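Local structure of nickel-dependent hydrogenase large subunit (Allochromatium vinosum, 3MYR) at residues V388-R393 against A434-I439. The protein catalyses, as the nickel-iron-bearing large subunit of a heterodimeric [NiFe] hydrogenase, the oxidation of molecular hydrogen with transfer of its electrons to an acceptor. Residues are numbered along the deposited sequence; the frame is centred on the assembly and turned at random.
Sequences VGPLAR and ALESKI
The guanidinium of Arg393 presents one edge to the carboxylate of Glu436, the two planes tilted only 25° from each other, while the Gly389 carbonyl carbon lies over one guanidinium face, displaced toward the rim; Phe300 makes a cation-pi contact with Arg393. The grip is side-on and bidentate. NE of Arg393 donates to OE2 of Glu436 over 2.8 Å in an almost straight bond (175°), reaching it on the syn side but somewhat out of the carboxylate plane; NH1 of Arg393 meets the syn lone pair of OE1 of Glu436 at 2.7 Å. Glu436 reaches across because its CG sits between backbone N and carbonyl carbon (chi1 81°) and the chain runs extended from there, whereas the Arg393 chain bends at chi3 to bring NE and NH1 round to it. Pro390 adds a van der Waals contact, its CG lying 3.4 Å from OE1 of Glu436. That oxygen is also hydrogen-bonded with NE2 of His104, and NH1 of Arg393 with the carbonyl O of Pro486, a residue of the nickel-iron pocket; NH2 forms a salt bridge with Glu484. The Arg393 side chain lies about 7 Å from the bound oxidized nickel-iron centre. Replacing Arg393 with a leucine would probably leave the buried carboxylate of Glu436, and that of Glu484, without their cationic mate. Gly389 sits at the N-cap position of helix 390-399 and Arg393 in its first turn; the salt bridge thus joins that turn to the first half of the long helix 426-456. Tyr100 of helix 86-112 touches both charged side chains, and Cys283 of strand 281-288 also touches Arg393.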
loop_
_atom_site.group_PDB
_atom_site.type_symbol
_atom_site.label_atom_id
_atom_site.label_comp_id
_atom_site.label_asym_id
_atom_site.label_seq_id
_atom_site.Cartn_x
_atom_site.Cartn_y
_atom_site.Cartn_z
ATOM N N VAL B 388 -1.478 -7.499 -14.843
ATOM C CA VAL B 388 -2.411 -6.416 -14.592
ATOM C C VAL B 388 -1.618 -5.170 -14.189
ATOM O O VAL B 388 -0.426 -5.245 -13.857
ATOM C CB VAL B 388 -3.438 -6.768 -13.441
ATOM C CG1 VAL B 388 -4.298 -8.002 -13.912
ATOM C CG2 VAL B 388 -2.669 -7.157 -12.138
ATOM N N GLY B 389 -2.274 -4.029 -14.158
ATOM C CA GLY B 389 -1.588 -2.856 -13.580
ATOM C C GLY B 389 -1.486 -1.774 -14.655
ATOM O O GLY B 389 -2.231 -1.792 -15.666
ATOM N N PRO B 390 -0.593 -0.785 -14.432
ATOM C CA PRO B 390 -0.547 0.340 -15.364
ATOM C C PRO B 390 -0.333 -0.029 -16.809
ATOM O O PRO B 390 -0.872 0.642 -17.688
ATOM C CB PRO B 390 0.646 1.205 -14.845
ATOM C CG PRO B 390 0.666 0.903 -13.334
ATOM C CD PRO B 390 0.294 -0.612 -13.267
ATOM N N LEU B 391 0.538 -1.001 -17.092
ATOM C CA LEU B 391 0.791 -1.374 -18.501
ATOM C C LEU B 391 -0.502 -1.939 -19.160
ATOM O O LEU B 391 -0.854 -1.605 -20.299
ATOM C CB LEU B 391 1.943 -2.375 -18.619
ATOM C CG LEU B 391 2.428 -2.719 -20.067
ATOM C CD1 LEU B 391 2.638 -1.479 -20.993
ATOM C CD2 LEU B 391 3.735 -3.607 -20.047
ATOM N N ALA B 392 -1.227 -2.770 -18.415
ATOM C CA ALA B 392 -2.499 -3.342 -18.931
ATOM C C ALA B 392 -3.478 -2.230 -19.213
ATOM O O ALA B 392 -4.161 -2.255 -20.230
ATOM C CB ALA B 392 -3.115 -4.292 -17.931
ATOM N N ARG B 393 -3.510 -1.208 -18.346
ATOM C CA ARG B 393 -4.491 -0.131 -18.501
ATOM C C ARG B 393 -4.124 0.734 -19.684
ATOM O O ARG B 393 -4.982 1.159 -20.484
ATOM C CB ARG B 393 -4.623 0.711 -17.209
ATOM C CG ARG B 393 -5.570 0.046 -16.148
ATOM C CD ARG B 393 -5.772 1.029 -14.930
ATOM N NE ARG B 393 -4.484 1.243 -14.236
ATOM C CZ ARG B 393 -4.017 0.573 -13.179
ATOM N NH1 ARG B 393 -2.862 0.948 -12.613
ATOM N NH2 ARG B 393 -4.688 -0.442 -12.653
ATOM N N ALA B 434 3.717 6.374 -15.125
ATOM C CA ALA B 434 3.791 7.831 -15.141
ATOM C C ALA B 434 2.697 8.424 -16.047
ATOM O O ALA B 434 2.078 9.365 -15.679
ATOM C CB ALA B 434 5.173 8.289 -15.646
ATOM N N LEU B 435 2.501 7.889 -17.253
ATOM C CA LEU B 435 1.492 8.396 -18.207
ATOM C C LEU B 435 0.083 8.306 -17.629
ATOM O O LEU B 435 -0.677 9.227 -17.787
ATOM C CB LEU B 435 1.497 7.626 -19.541
ATOM C CG LEU B 435 2.883 7.688 -20.271
ATOM C CD1 LEU B 435 2.827 6.976 -21.627
ATOM C CD2 LEU B 435 3.470 9.167 -20.322
ATOM N N GLU B 436 -0.258 7.206 -16.971
ATOM C CA GLU B 436 -1.637 7.094 -16.474
ATOM C C GLU B 436 -1.814 8.037 -15.294
ATOM O O GLU B 436 -2.925 8.520 -15.065
ATOM C CB GLU B 436 -2.014 5.639 -16.113
ATOM C CG GLU B 436 -1.495 5.220 -14.729
ATOM C CD GLU B 436 -2.022 3.827 -14.332
ATOM O OE1 GLU B 436 -1.709 3.339 -13.211
ATOM O OE2 GLU B 436 -2.733 3.201 -15.170
ATOM N N SER B 437 -0.735 8.353 -14.572
ATOM C CA SER B 437 -0.796 9.464 -13.555
ATOM C C SER B 437 -1.192 10.807 -14.150
ATOM O O SER B 437 -1.960 11.556 -13.552
ATOM C CB SER B 437 0.529 9.690 -12.832
ATOM O OG SER B 437 0.897 8.470 -12.210
ATOM N N LYS B 438 -0.658 11.119 -15.312
ATOM C CA LYS B 438 -1.033 12.348 -16.012
ATOM C C LYS B 438 -2.518 12.286 -16.429
ATOM O O LYS B 438 -3.283 13.276 -16.329
ATOM C CB LYS B 438 -0.123 12.534 -17.254
ATOM C CG LYS B 438 -0.579 13.661 -18.234
ATOM C CD LYS B 438 -0.801 15.025 -17.454
ATOM C CE LYS B 438 -0.963 16.223 -18.450
ATOM N NZ LYS B 438 -1.330 17.472 -17.610
ATOM N N ILE B 439 -2.962 11.137 -16.881
ATOM C CA ILE B 439 -4.361 11.055 -17.324
ATOM C C ILE B 439 -5.266 11.267 -16.094
ATOM O O ILE B 439 -6.274 11.949 -16.189
ATOM C CB ILE B 439 -4.646 9.688 -17.988
ATOM C CG1 ILE B 439 -3.899 9.614 -19.359
ATOM C CG2 ILE B 439 -6.220 9.458 -18.144
ATOM C CD1 ILE B 439 -3.991 8.261 -20.007
#